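Long-range contacts in 5-formaminoimidazole-4-carboxamide-1-(beta)-D-ribofuranosyl 5'-monophosphate synthetase (PDB 2R7L), which catalyses the ATP- and formate-dependent formylation of the purine intermediate AICAR to FAICAR without folates, as a hexameric ATP-grasp ligase: residues D12-D17 with K81-N86; K37-S42 with E346-L351; S87-H92 with F108-F113; E221-D226 with L337-R342. All blocks are in the same frame, centred on the assembly; numbering follows the deposited sequence.

Interaction 1 (D12-D17 with K81-N86); sequences DKYNKD and KLRELN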
loop_
_atom_site.group_PDB
_atom_site.type_symbol
_atom_site.label_atom_id
_atom_site.label_comp_id
_atom_site.label_asym_id
_atom_site.label_seq_id
_atom_site.Cartn_x
_atom_site.Cartn_y
_atom_site.Cartn_z
ATOM N N ASP A 12 -25.600 -8.168 25.081
ATOM C CA ASP A 12 -24.867 -8.267 26.344
ATOM C C ASP A 12 -24.460 -9.700 26.658
ATOM O O ASP A 12 -23.557 -9.933 27.457
ATOM C CB ASP A 12 -25.691 -7.697 27.498
ATOM C CG ASP A 12 -25.472 -6.212 27.688
ATOM O OD1 ASP A 12 -24.424 -5.701 27.234
ATOM O OD2 ASP A 12 -26.344 -5.556 28.299
ATOM N N LYS A 13 -25.131 -10.654 26.024
ATOM C CA LYS A 13 -24.836 -12.064 26.225
ATOM C C LYS A 13 -23.939 -12.581 25.111
ATOM O O LYS A 13 -23.674 -13.779 25.012
ATOM C CB LYS A 13 -26.131 -12.874 26.286
ATOM C CG LYS A 13 -27.111 -12.377 27.335
ATOM C CD LYS A 13 -28.311 -13.304 27.466
ATOM C CE LYS A 13 -29.263 -12.819 28.552
ATOM N NZ LYS A 13 -30.360 -13.795 28.805
ATOM N N TYR A 14 -23.483 -11.663 24.265
ATOM C CA TYR A 14 -22.575 -11.993 23.175
ATOM C C TYR A 14 -21.147 -12.126 23.705
ATOM O O TYR A 14 -20.759 -11.434 24.643
ATOM C CB TYR A 14 -22.626 -10.892 22.106
ATOM C CG TYR A 14 -23.624 -11.106 20.975
ATOM C CD1 TYR A 14 -24.692 -11.991 21.105
ATOM C CD2 TYR A 14 -23.507 -10.396 19.784
ATOM C CE1 TYR A 14 -25.598 -12.178 20.071
ATOM C CE2 TYR A 14 -24.410 -10.569 18.753
ATOM C CZ TYR A 14 -25.451 -11.461 18.899
ATOM O OH TYR A 14 -26.343 -11.633 17.865
ATOM N N ASN A 15 -20.374 -13.023 23.106
ATOM C CA ASN A 15 -18.931 -13.059 23.315
ATOM C C ASN A 15 -18.279 -11.853 22.645
ATOM O O ASN A 15 -18.052 -11.854 21.434
ATOM C CB ASN A 15 -18.362 -14.355 22.735
ATOM C CG ASN A 15 -16.882 -14.544 23.046
ATOM O OD1 ASN A 15 -16.157 -13.587 23.327
ATOM N ND2 ASN A 15 -16.427 -15.788 22.982
ATOM N N LYS A 16 -17.986 -10.820 23.431
ATOM C CA LYS A 16 -17.474 -9.552 22.897
ATOM C C LYS A 16 -16.103 -9.635 22.216
ATOM O O LYS A 16 -15.611 -8.630 21.697
ATOM C CB LYS A 16 -17.414 -8.489 23.996
ATOM C CG LYS A 16 -18.688 -8.337 24.807
ATOM C CD LYS A 16 -19.792 -7.645 24.026
ATOM C CE LYS A 16 -20.996 -7.406 24.918
ATOM N NZ LYS A 16 -21.389 -8.667 25.606
ATOM N N ASP A 17 -15.490 -10.817 22.225
ATOM C CA ASP A 17 -14.170 -11.001 21.619
ATOM C C ASP A 17 -14.324 -11.633 20.243
ATOM O O ASP A 17 -13.351 -11.775 19.498
ATOM C CB ASP A 17 -13.278 -11.910 22.485
ATOM C CG ASP A 17 -12.969 -11.317 23.845
ATOM O OD1 ASP A 17 -12.662 -10.110 23.926
ATOM O OD2 ASP A 17 -13.022 -12.073 24.839
ATOM N N LYS A 81 -28.853 -19.232 15.110
ATOM C CA LYS A 81 -27.519 -19.376 14.556
ATOM C C LYS A 81 -26.788 -18.035 14.550
ATOM O O LYS A 81 -25.617 -17.962 14.915
ATOM C CB LYS A 81 -27.584 -19.935 13.140
ATOM C CG LYS A 81 -28.335 -21.240 13.026
ATOM C CD LYS A 81 -28.189 -21.814 11.629
ATOM C CE LYS A 81 -28.953 -23.114 11.474
ATOM N NZ LYS A 81 -28.816 -23.650 10.096
ATOM N N LEU A 82 -27.487 -16.976 14.145
ATOM C CA LEU A 82 -26.889 -15.646 14.081
ATOM C C LEU A 82 -26.500 -15.143 15.460
ATOM O O LEU A 82 -25.490 -14.454 15.621
ATOM C CB LEU A 82 -27.835 -14.645 13.412
ATOM C CG LEU A 82 -28.069 -14.757 11.904
ATOM C CD1 LEU A 82 -29.153 -13.778 11.462
ATOM C CD2 LEU A 82 -26.778 -14.516 11.131
ATOM N N ARG A 83 -27.310 -15.482 16.456
ATOM C CA ARG A 83 -27.035 -15.071 17.826
ATOM C C ARG A 83 -25.883 -15.876 18.425
ATOM O O ARG A 83 -25.118 -15.359 19.232
ATOM C CB ARG A 83 -28.286 -15.201 18.698
ATOM C CG ARG A 83 -29.200 -13.979 18.681
ATOM C CD ARG A 83 -30.297 -14.129 19.724
ATOM N NE ARG A 83 -31.020 -15.383 19.538
ATOM C CZ ARG A 83 -32.271 -15.473 19.099
ATOM N NH1 ARG A 83 -32.959 -14.374 18.818
ATOM N NH2 ARG A 83 -32.837 -16.665 18.951
ATOM N N GLU A 84 -25.767 -17.136 18.017
ATOM C CA GLU A 84 -24.717 -18.017 18.521
ATOM C C GLU A 84 -23.377 -17.697 17.870
ATOM O O GLU A 84 -22.324 -18.115 18.354
ATOM C CB GLU A 84 -25.072 -19.481 18.262
ATOM C CG GLU A 84 -26.152 -20.042 19.177
ATOM C CD GLU A 84 -26.563 -21.456 18.797
ATOM O OE1 GLU A 84 -25.979 -22.013 17.840
ATOM O OE2 GLU A 84 -27.472 -22.012 19.453
ATOM N N LEU A 85 -23.429 -16.960 16.763
ATOM C CA LEU A 85 -22.236 -16.572 16.029
ATOM C C LEU A 85 -21.807 -15.177 16.425
ATOM O O LEU A 85 -20.820 -14.654 15.905
ATOM C CB LEU A 85 -22.492 -16.638 14.524
ATOM C CG LEU A 85 -22.450 -18.043 13.924
ATOM C CD1 LEU A 85 -22.940 -18.017 12.495
ATOM C CD2 LEU A 85 -21.044 -18.617 13.998
ATOM N N ASN A 86 -22.551 -14.578 17.352
ATOM C CA ASN A 86 -22.272 -13.215 17.822
ATOM C C ASN A 86 -22.352 -12.163 16.709
ATOM O O ASN A 86 -21.625 -11.164 16.722
ATOM C CB ASN A 86 -20.917 -13.157 18.533
ATOM C CG ASN A 86 -20.788 -14.210 19.620
ATOM O OD1 ASN A 86 -21.375 -14.085 20.697
ATOM N ND2 ASN A 86 -20.023 -15.257 19.339
#
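The ring of Y14 lies against N86, whose CA sits over one face, 3.6 Å from the centroid of the Y14 ring and 17° off its normal, a CH-pi contact displaced toward the rim. The two side chains run antiparallel alongside one another, with the amide plane of N86 nearly perpendicular to the ring. This brings N86 OD1 back to the chain beside the tyrosine, where it accepts a hydrogen bond from N15 N (2.8 Å); the donor stands above the carbonyl plane of the amide. N86 follows helix 76-84 with positive phi (61°) in a Schellman motif, and its CG is anti to its own carbonyl carbon (chi1 -52°), which points the amide at N15. N15 in turn forms an Asx turn, its OD1 accepting from D17 N at 3.1 Å. Further along the ring, Y14 CE1 lies 3.3 Å from R83 O, and the hydroxyl passes beside R83 CG to form a hydrogen bond with S87 O. With an alanine in place of Y14, the CA of N86 would probably lose its aromatic cover and S87 O its hydroxyl partner. The guanidinium of R83 leads away, to E76 and to L109 O.

Interaction 2 (K37-S42 with E346-L351); sequences KLEGFS and EIKMAL
K348 NZ is gripped by E39 from two directions: it donates to E39 O at 2.9 Å, standing above that carbonyl's plane, and faces E39 OE1 in a long salt bridge of 3.8 Å. E39 immediately precedes G40, which leaves helix 29-38 in a Schellman motif with positive phi (106°), so a lysine from the ATP-grasp part of the chain meets the turn where a helix of the N-terminal Rossmann-like part closes. At such an end, where carbonyls point outward, a positive charge is probably welcome. A water bridges the two groups, donating to E39 OE1 and accepting from K348 NZ. The lysine spans the distance by leaving its backbone with CG anti to the N (chi1 -165°) and staying extended to its tip, crossing the bent glutamate at about a right angle. A methionine in its place would probably leave E39 O without this donor and the carboxylate without one of its positive partners. E39 OE2 is held separately on the same helix, by a salt bridge to R345 and a hydrogen bond from Q341 NE2, while K348 NZ also makes a weak hydrogen bond to N333 of a neighbouring subunit.

Beside this polar cluster F41 presents its outer rim to the helix. F41 CZ touches I347 CG2 at 3.7 Å, and the ring edge meets K348 N almost in the ring plane. L351, one turn further along, points its CD1 back at the ring, 4.1 Å from F41 CE1.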
loop_
_atom_site.group_PDB
_atom_site.type_symbol
_atom_site.label_atom_id
_atom_site.label_comp_id
_atom_site.label_asym_id
_atom_site.label_seq_id
_atom_site.Cartn_x
_atom_site.Cartn_y
_atom_site.Cartn_z
ATOM N N LYS A 37 -14.325 -7.884 6.433
ATOM C CA LYS A 37 -13.076 -8.612 6.429
ATOM C C LYS A 37 -11.896 -7.647 6.514
ATOM O O LYS A 37 -10.966 -7.866 7.284
ATOM C CB LYS A 37 -12.957 -9.461 5.162
ATOM C CG LYS A 37 -13.931 -10.624 5.089
ATOM C CD LYS A 37 -13.404 -11.852 5.795
ATOM C CE LYS A 37 -12.307 -12.518 4.981
ATOM N NZ LYS A 37 -11.870 -13.804 5.584
ATOM N N LEU A 38 -11.942 -6.580 5.719
ATOM C CA LEU A 38 -10.853 -5.601 5.666
ATOM C C LEU A 38 -10.662 -4.900 7.004
ATOM O O LEU A 38 -9.574 -4.398 7.290
ATOM C CB LEU A 38 -11.090 -4.554 4.557
ATOM C CG LEU A 38 -10.825 -4.969 3.104
ATOM C CD1 LEU A 38 -11.312 -3.897 2.132
ATOM C CD2 LEU A 38 -9.353 -5.269 2.862
ATOM N N GLU A 39 -11.718 -4.851 7.817
ATOM C CA GLU A 39 -11.619 -4.238 9.151
ATOM C C GLU A 39 -11.297 -5.260 10.251
ATOM O O GLU A 39 -11.161 -4.906 11.418
ATOM C CB GLU A 39 -12.898 -3.468 9.494
ATOM C CG GLU A 39 -13.086 -2.197 8.657
ATOM C CD GLU A 39 -12.045 -1.138 8.964
ATOM O OE1 GLU A 39 -11.919 -0.756 10.150
ATOM O OE2 GLU A 39 -11.354 -0.683 8.026
ATOM N N GLY A 40 -11.185 -6.530 9.876
ATOM C CA GLY A 40 -10.726 -7.556 10.807
ATOM C C GLY A 40 -11.804 -8.481 11.322
ATOM O O GLY A 40 -11.528 -9.374 12.119
ATOM N N PHE A 41 -13.036 -8.279 10.862
ATOM C CA PHE A 41 -14.145 -9.115 11.290
ATOM C C PHE A 41 -14.162 -10.427 10.541
ATOM O O PHE A 41 -13.706 -10.510 9.403
ATOM C CB PHE A 41 -15.482 -8.410 11.057
ATOM C CG PHE A 41 -15.701 -7.221 11.929
ATOM C CD1 PHE A 41 -16.312 -7.356 13.162
ATOM C CD2 PHE A 41 -15.313 -5.964 11.508
ATOM C CE1 PHE A 41 -16.527 -6.247 13.968
ATOM C CE2 PHE A 41 -15.518 -4.858 12.302
ATOM C CZ PHE A 41 -16.124 -4.998 13.536
ATOM N N SER A 42 -14.671 -11.461 11.201
ATOM C CA SER A 42 -15.097 -12.654 10.503
ATOM C C SER A 42 -16.550 -12.399 10.070
ATOM O O SER A 42 -17.301 -11.734 10.779
ATOM C CB SER A 42 -15.001 -13.878 11.412
ATOM O OG SER A 42 -15.173 -15.069 10.663
ATOM N N GLU A 346 -17.258 1.699 11.783
ATOM C CA GLU A 346 -18.080 2.284 12.833
ATOM C C GLU A 346 -18.378 1.204 13.861
ATOM O O GLU A 346 -18.364 1.458 15.056
ATOM C CB GLU A 346 -19.378 2.885 12.271
ATOM C CG GLU A 346 -20.046 3.955 13.173
ATOM C CD GLU A 346 -19.334 5.296 13.131
ATOM O OE1 GLU A 346 -18.252 5.390 12.503
ATOM O OE2 GLU A 346 -19.852 6.272 13.725
ATOM N N ILE A 347 -18.629 -0.009 13.393
ATOM C CA ILE A 347 -18.848 -1.120 14.306
ATOM C C ILE A 347 -17.579 -1.389 15.127
ATOM O O ILE A 347 -17.641 -1.483 16.355
ATOM C CB ILE A 347 -19.333 -2.381 13.571
ATOM C CG1 ILE A 347 -20.709 -2.113 12.928
ATOM C CG2 ILE A 347 -19.433 -3.548 14.536
ATOM C CD1 ILE A 347 -21.278 -3.282 12.113
ATOM N N LYS A 348 -16.433 -1.473 14.446
ATOM C CA LYS A 348 -15.139 -1.654 15.098
ATOM C C LYS A 348 -14.936 -0.610 16.191
ATOM O O LYS A 348 -14.788 -0.949 17.362
ATOM C CB LYS A 348 -14.011 -1.573 14.065
ATOM C CG LYS A 348 -12.664 -2.099 14.538
ATOM C CD LYS A 348 -11.593 -1.805 13.503
ATOM C CE LYS A 348 -10.419 -2.741 13.639
ATOM N NZ LYS A 348 -9.536 -2.704 12.439
ATOM N N MET A 349 -14.953 0.659 15.804
ATOM C CA MET A 349 -14.785 1.765 16.739
ATOM C C MET A 349 -15.774 1.776 17.900
ATOM O O MET A 349 -15.420 2.167 19.018
ATOM C CB MET A 349 -14.877 3.094 16.003
ATOM C CG MET A 349 -13.559 3.586 15.464
ATOM S SD MET A 349 -13.722 5.249 14.794
ATOM C CE MET A 349 -14.261 6.174 16.237
ATOM N N ALA A 350 -17.019 1.389 17.631
ATOM C CA ALA A 350 -18.033 1.373 18.672
ATOM C C ALA A 350 -17.690 0.313 19.717
ATOM O O ALA A 350 -17.718 0.589 20.917
ATOM C CB ALA A 350 -19.412 1.125 18.079
ATOM N N LEU A 351 -17.364 -0.892 19.258
ATOM C CA LEU A 351 -16.907 -1.960 20.147
ATOM C C LEU A 351 -15.704 -1.548 21.002
ATOM O O LEU A 351 -15.655 -1.843 22.193
ATOM C CB LEU A 351 -16.557 -3.209 19.344
ATOM C CG LEU A 351 -17.747 -3.963 18.763
ATOM C CD1 LEU A 351 -17.293 -4.997 17.747
ATOM C CD2 LEU A 351 -18.540 -4.608 19.890
HETATM O O HOH W 1 -9.482 0.266 11.084
#

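Interaction 3 (S87-H92 with F108-F113); sequences SIVVPH and FLVPMF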
loop_
_atom_site.group_PDB
_atom_site.type_symbol
_atom_site.label_atom_id
_atom_site.label_comp_id
_atom_site.label_asym_id
_atom_site.label_seq_id
_atom_site.Cartn_x
_atom_site.Cartn_y
_atom_site.Cartn_z
ATOM N N SER A 87 -23.260 -12.388 15.762
ATOM C CA SER A 87 -23.417 -11.517 14.597
ATOM C C SER A 87 -24.198 -10.242 14.871
ATOM O O SER A 87 -25.282 -10.277 15.466
ATOM C CB SER A 87 -24.112 -12.271 13.470
ATOM O OG SER A 87 -23.441 -13.477 13.147
ATOM N N ILE A 88 -23.633 -9.116 14.442
ATOM C CA ILE A 88 -24.397 -7.892 14.239
ATOM C C ILE A 88 -24.808 -7.877 12.769
ATOM O O ILE A 88 -23.950 -7.900 11.878
ATOM C CB ILE A 88 -23.568 -6.642 14.528
ATOM C CG1 ILE A 88 -23.108 -6.622 15.990
ATOM C CG2 ILE A 88 -24.354 -5.371 14.176
ATOM C CD1 ILE A 88 -22.232 -5.428 16.333
ATOM N N VAL A 89 -26.116 -7.857 12.515
ATOM C CA VAL A 89 -26.634 -7.867 11.147
ATOM C C VAL A 89 -26.622 -6.477 10.520
ATOM O O VAL A 89 -27.061 -5.501 11.137
ATOM C CB VAL A 89 -28.064 -8.435 11.080
ATOM C CG1 VAL A 89 -28.669 -8.216 9.691
ATOM C CG2 VAL A 89 -28.059 -9.915 11.436
ATOM N N VAL A 90 -26.104 -6.390 9.298
ATOM C CA VAL A 90 -26.176 -5.145 8.528
ATOM C C VAL A 90 -27.347 -5.246 7.545
ATOM O O VAL A 90 -27.346 -6.086 6.642
ATOM C CB VAL A 90 -24.850 -4.838 7.789
ATOM C CG1 VAL A 90 -24.993 -3.609 6.896
ATOM C CG2 VAL A 90 -23.722 -4.629 8.801
ATOM N N PRO A 91 -28.370 -4.407 7.745
ATOM C CA PRO A 91 -29.579 -4.510 6.945
ATOM C C PRO A 91 -29.430 -3.852 5.577
ATOM O O PRO A 91 -28.672 -2.886 5.418
ATOM C CB PRO A 91 -30.604 -3.749 7.783
ATOM C CG PRO A 91 -29.802 -2.695 8.454
ATOM C CD PRO A 91 -28.452 -3.316 8.733
ATOM N N HIS A 92 -30.149 -4.385 4.601
ATOM C CA HIS A 92 -30.211 -3.791 3.277
ATOM C C HIS A 92 -31.516 -4.142 2.548
ATOM O O HIS A 92 -32.316 -4.953 3.029
ATOM C CB HIS A 92 -28.992 -4.198 2.449
ATOM C CG HIS A 92 -28.846 -5.674 2.258
ATOM N ND1 HIS A 92 -29.843 -6.458 1.722
ATOM C CD2 HIS A 92 -27.801 -6.503 2.489
ATOM C CE1 HIS A 92 -29.427 -7.709 1.645
ATOM N NE2 HIS A 92 -28.191 -7.764 2.107
ATOM N N PHE A 108 -37.633 -10.033 14.545
ATOM C CA PHE A 108 -36.236 -10.371 14.241
ATOM C C PHE A 108 -35.310 -10.020 15.404
ATOM O O PHE A 108 -34.795 -8.908 15.483
ATOM C CB PHE A 108 -35.770 -9.673 12.956
ATOM C CG PHE A 108 -34.534 -10.276 12.358
ATOM C CD1 PHE A 108 -33.327 -9.600 12.393
ATOM C CD2 PHE A 108 -34.579 -11.526 11.773
ATOM C CE1 PHE A 108 -32.185 -10.161 11.845
ATOM C CE2 PHE A 108 -33.438 -12.091 11.226
ATOM C CZ PHE A 108 -32.245 -11.407 11.262
ATOM N N LEU A 109 -35.105 -10.978 16.304
ATOM C CA LEU A 109 -34.334 -10.734 17.522
ATOM C C LEU A 109 -32.836 -10.965 17.323
ATOM O O LEU A 109 -32.271 -11.933 17.833
ATOM C CB LEU A 109 -34.864 -11.599 18.670
ATOM C CG LEU A 109 -36.281 -11.290 19.154
ATOM C CD1 LEU A 109 -36.761 -12.363 20.121
ATOM C CD2 LEU A 109 -36.340 -9.912 19.796
ATOM N N VAL A 110 -32.205 -10.069 16.571
ATOM C CA VAL A 110 -30.767 -10.107 16.339
ATOM C C VAL A 110 -30.287 -8.671 16.271
ATOM O O VAL A 110 -30.924 -7.844 15.627
ATOM C CB VAL A 110 -30.417 -10.822 15.022
ATOM C CG1 VAL A 110 -28.914 -11.110 14.942
ATOM C CG2 VAL A 110 -31.205 -12.109 14.892
ATOM N N PRO A 111 -29.180 -8.354 16.964
ATOM C CA PRO A 111 -28.650 -6.998 16.911
ATOM C C PRO A 111 -28.477 -6.554 15.462
ATOM O O PRO A 111 -28.109 -7.359 14.609
ATOM C CB PRO A 111 -27.295 -7.131 17.606
ATOM C CG PRO A 111 -27.482 -8.259 18.552
ATOM C CD PRO A 111 -28.378 -9.226 17.840
ATOM N N MET A 112 -28.757 -5.287 15.186
ATOM C CA MET A 112 -28.785 -4.808 13.808
ATOM C C MET A 112 -28.155 -3.436 13.747
ATOM O O MET A 112 -28.490 -2.570 14.547
ATOM C CB MET A 112 -30.226 -4.739 13.295
ATOM C CG MET A 112 -30.418 -5.294 11.889
ATOM S SD MET A 112 -32.111 -5.103 11.278
ATOM C CE MET A 112 -32.284 -3.318 11.419
ATOM N N PHE A 113 -27.231 -3.242 12.812
ATOM C CA PHE A 113 -26.614 -1.934 12.637
ATOM C C PHE A 113 -27.637 -0.955 12.056
ATOM O O PHE A 113 -28.301 -1.263 11.071
ATOM C CB PHE A 113 -25.392 -2.034 11.715
ATOM C CG PHE A 113 -24.671 -0.731 11.529
ATOM C CD1 PHE A 113 -23.762 -0.284 12.477
ATOM C CD2 PHE A 113 -24.907 0.054 10.413
ATOM C CE1 PHE A 113 -23.097 0.920 12.313
ATOM C CE2 PHE A 113 -24.248 1.260 10.242
ATOM C CZ PHE A 113 -23.333 1.691 11.191
#
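Backbone hydrogen bonds on both sides of one residue join V89 to the chain at P111-F113. V89 N donates to P111 O at 2.9 Å, and V89 O receives F113 N at 2.8 Å, the N-H meeting the oxygen almost end-on to the C=O bond. The pattern makes a single parallel bridge between V89 and M112. M112 CA adds a CA-H...O contact to the same V89 O, at 3.3 Å, so that this carbonyl serves two donors of different kinds. The bridge adds one short pairing at the edge of the parallel Rossmann-like sheet: strand 87-89 is one of its two edge strands within the chain and pairs through I88 and V90 with strand 20-24.

Apolar contacts cover both faces of the bridge. On one, V89 CG2, set beside the backbone N because CG1 is anti to it (chi1 170°), meets V110 CG1 at 3.8 Å and the edge of the F108 ring; V89 CB rests on M112 CG. The M112 chain bends at chi3, which carries CE back to P91 CG, 3.9 Å away. On the face of I88 and V90, the CG2 atoms of both residues approach F113 CB, that of V90 at 4.2 Å. The F113 ring itself leads on to I343 and I347 of helix 339-353.

P91 has no amide hydrogen to offer F113 O; its CD lies 3.1 Å from that oxygen instead. With a proline at this next facing position, bonding to 108-113 stops after V89 and gives way to packing ahead of the helix carrying S94, an AICAR-binding residue.

Interaction 4 (E221-D226 with L337-R342); sequences ELLGMD and LSMGQR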
loop_
_atom_site.group_PDB
_atom_site.type_symbol
_atom_site.label_atom_id
_atom_site.label_comp_id
_atom_site.label_asym_id
_atom_site.label_seq_id
_atom_site.Cartn_x
_atom_site.Cartn_y
_atom_site.Cartn_z
ATOM N N GLU A 221 -21.099 12.323 6.589
ATOM C CA GLU A 221 -19.984 12.228 5.644
ATOM C C GLU A 221 -20.507 11.910 4.258
ATOM O O GLU A 221 -21.492 11.191 4.123
ATOM C CB GLU A 221 -19.007 11.122 6.074
ATOM C CG GLU A 221 -18.550 11.234 7.521
ATOM C CD GLU A 221 -17.906 9.964 8.041
ATOM O OE1 GLU A 221 -17.708 9.000 7.261
ATOM O OE2 GLU A 221 -17.602 9.929 9.246
ATOM N N LEU A 222 -19.834 12.427 3.235
ATOM C CA LEU A 222 -20.119 12.043 1.860
ATOM C C LEU A 222 -19.183 10.936 1.381
ATOM O O LEU A 222 -17.949 11.106 1.340
ATOM C CB LEU A 222 -20.031 13.255 0.929
ATOM C CG LEU A 222 -20.080 12.963 -0.572
ATOM C CD1 LEU A 222 -21.449 12.453 -0.993
ATOM C CD2 LEU A 222 -19.704 14.221 -1.342
ATOM N N LEU A 223 -19.778 9.806 1.001
ATOM C CA LEU A 223 -19.018 8.613 0.636
ATOM C C LEU A 223 -18.897 8.399 -0.869
ATOM O O LEU A 223 -17.887 7.889 -1.346
ATOM C CB LEU A 223 -19.618 7.362 1.303
ATOM C CG LEU A 223 -19.000 6.922 2.642
ATOM C CD1 LEU A 223 -17.571 6.481 2.429
ATOM C CD2 LEU A 223 -19.053 8.021 3.702
ATOM N N GLY A 224 -19.924 8.788 -1.615
ATOM C CA GLY A 224 -19.900 8.617 -3.062
ATOM C C GLY A 224 -21.227 8.863 -3.752
ATOM O O GLY A 224 -22.215 9.251 -3.112
ATOM N N MET A 225 -21.251 8.630 -5.066
ATOM C CA MET A 225 -22.428 8.924 -5.883
ATOM C C MET A 225 -22.452 8.017 -7.093
ATOM O O MET A 225 -21.396 7.680 -7.649
ATOM C CB MET A 225 -22.385 10.371 -6.399
ATOM C CG MET A 225 -22.249 11.446 -5.343
ATOM S SD MET A 225 -22.236 13.069 -6.141
ATOM C CE MET A 225 -22.036 14.151 -4.725
ATOM N N ASP A 226 -23.657 7.656 -7.520
ATOM C CA ASP A 226 -23.854 6.924 -8.768
ATOM C C ASP A 226 -25.046 7.501 -9.526
ATOM O O ASP A 226 -25.865 8.239 -8.967
ATOM C CB ASP A 226 -24.104 5.432 -8.499
ATOM C CG ASP A 226 -25.468 5.170 -7.852
ATOM O OD1 ASP A 226 -25.619 5.494 -6.655
ATOM O OD2 ASP A 226 -26.382 4.626 -8.530
ATOM N N LEU A 337 -11.845 3.144 0.088
ATOM C CA LEU A 337 -12.887 2.923 1.087
ATOM C C LEU A 337 -14.276 2.765 0.465
ATOM O O LEU A 337 -14.761 3.684 -0.192
ATOM C CB LEU A 337 -12.903 4.110 2.064
ATOM C CG LEU A 337 -13.973 4.116 3.158
ATOM C CD1 LEU A 337 -13.689 3.055 4.215
ATOM C CD2 LEU A 337 -14.061 5.486 3.804
ATOM N N SER A 338 -14.907 1.607 0.678
ATOM C CA SER A 338 -16.305 1.393 0.291
ATOM C C SER A 338 -17.254 1.722 1.434
ATOM O O SER A 338 -16.834 1.880 2.577
ATOM C CB SER A 338 -16.540 -0.061 -0.125
ATOM O OG SER A 338 -16.413 -0.921 1.000
ATOM N N MET A 339 -18.545 1.816 1.122
ATOM C CA MET A 339 -19.554 2.018 2.151
ATOM C C MET A 339 -19.569 0.843 3.131
ATOM O O MET A 339 -19.659 1.033 4.344
ATOM C CB MET A 339 -20.939 2.197 1.527
ATOM C CG MET A 339 -22.025 2.474 2.550
ATOM S SD MET A 339 -21.791 4.024 3.431
ATOM C CE MET A 339 -22.402 5.234 2.259
ATOM N N GLY A 340 -19.490 -0.371 2.600
ATOM C CA GLY A 340 -19.404 -1.566 3.445
ATOM C C GLY A 340 -18.285 -1.518 4.489
ATOM O O GLY A 340 -18.476 -1.948 5.637
ATOM N N GLN A 341 -17.116 -1.005 4.100
ATOM C CA GLN A 341 -15.988 -0.893 5.025
ATOM C C GLN A 341 -16.178 0.228 6.037
ATOM O O GLN A 341 -15.714 0.127 7.175
ATOM C CB GLN A 341 -14.652 -0.690 4.293
ATOM C CG GLN A 341 -13.466 -0.747 5.264
ATOM C CD GLN A 341 -12.113 -0.639 4.603
ATOM O OE1 GLN A 341 -12.006 -0.445 3.390
ATOM N NE2 GLN A 341 -11.057 -0.762 5.410
ATOM N N ARG A 342 -16.837 1.300 5.606
ATOM C CA ARG A 342 -17.190 2.415 6.486
ATOM C C ARG A 342 -18.185 1.995 7.571
ATOM O O ARG A 342 -18.109 2.458 8.708
ATOM C CB ARG A 342 -17.767 3.579 5.681
ATOM C CG ARG A 342 -18.104 4.803 6.528
ATOM C CD ARG A 342 -16.864 5.374 7.165
ATOM N NE ARG A 342 -17.136 6.384 8.190
ATOM C CZ ARG A 342 -17.352 6.107 9.474
ATOM N NH1 ARG A 342 -17.354 4.842 9.897
ATOM N NH2 ARG A 342 -17.582 7.096 10.336
#
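Charge joins E221 and R342 in a side-on, two-nitrogen salt bridge. R342 NE donates to E221 OE1 at 2.8 Å, using the syn lone pair of that oxygen, and R342 NH2 donates to E221 OE2 at 3.0 Å and 176°, almost straight. Both oxygens lie close to the guanidinium plane, while the carboxylate is twisted 30° against it, and this paired grip fixes the rotation of both groups. The arginine leaves the helix with CG anti to its backbone N and bends at chi2 (63°), which turns NE toward the strand. Its remaining nitrogen, NH1, reaches E346, and E221 OE2 has a second positive partner in K217, so K217, E221, R342 and E346 form a row of alternating charge.

The apolar part centres on L223. M339 CE, brought round by bends at chi2 and chi3, touches L223 CB at 3.6 Å, while L223 CD1 meets L337 CD2 at 3.9 Å.

A capping bond shapes the helix start: S338, at the N-cap, accepts Q341 N on its OG at 3.2 Å.

In strand 219-230, L223 and G224 form a classic beta bulge opposite H210 of strand 205-214. The whole arrangement is a helix N-terminus packed on a bulged strand of the antiparallel ATP-grasp sheet, with the M339 side chain about 12 Å from the bound AICAR.

In the fold
From the N terminus, interaction 1 closes the first long loop, bringing 12-17, just after helix 4-11, onto the end of helix 76-84. The chain then turns directly into strand 87-89 and interaction 3, a short loop through two helices that ties the sheet edge to 108-113; Y14 and R83 link these two contacts through S87 and L109. Interaction 2 opens inside the span of interaction 1 and closes far beyond it, so the two cross, while its loop encloses both interaction 3 and interaction 4. Helix 339-353 serves interactions 2 and 4, and through I347 also packs on F113 and I88, thereby joining the Rossmann-like sheet to the ATP-grasp sheet.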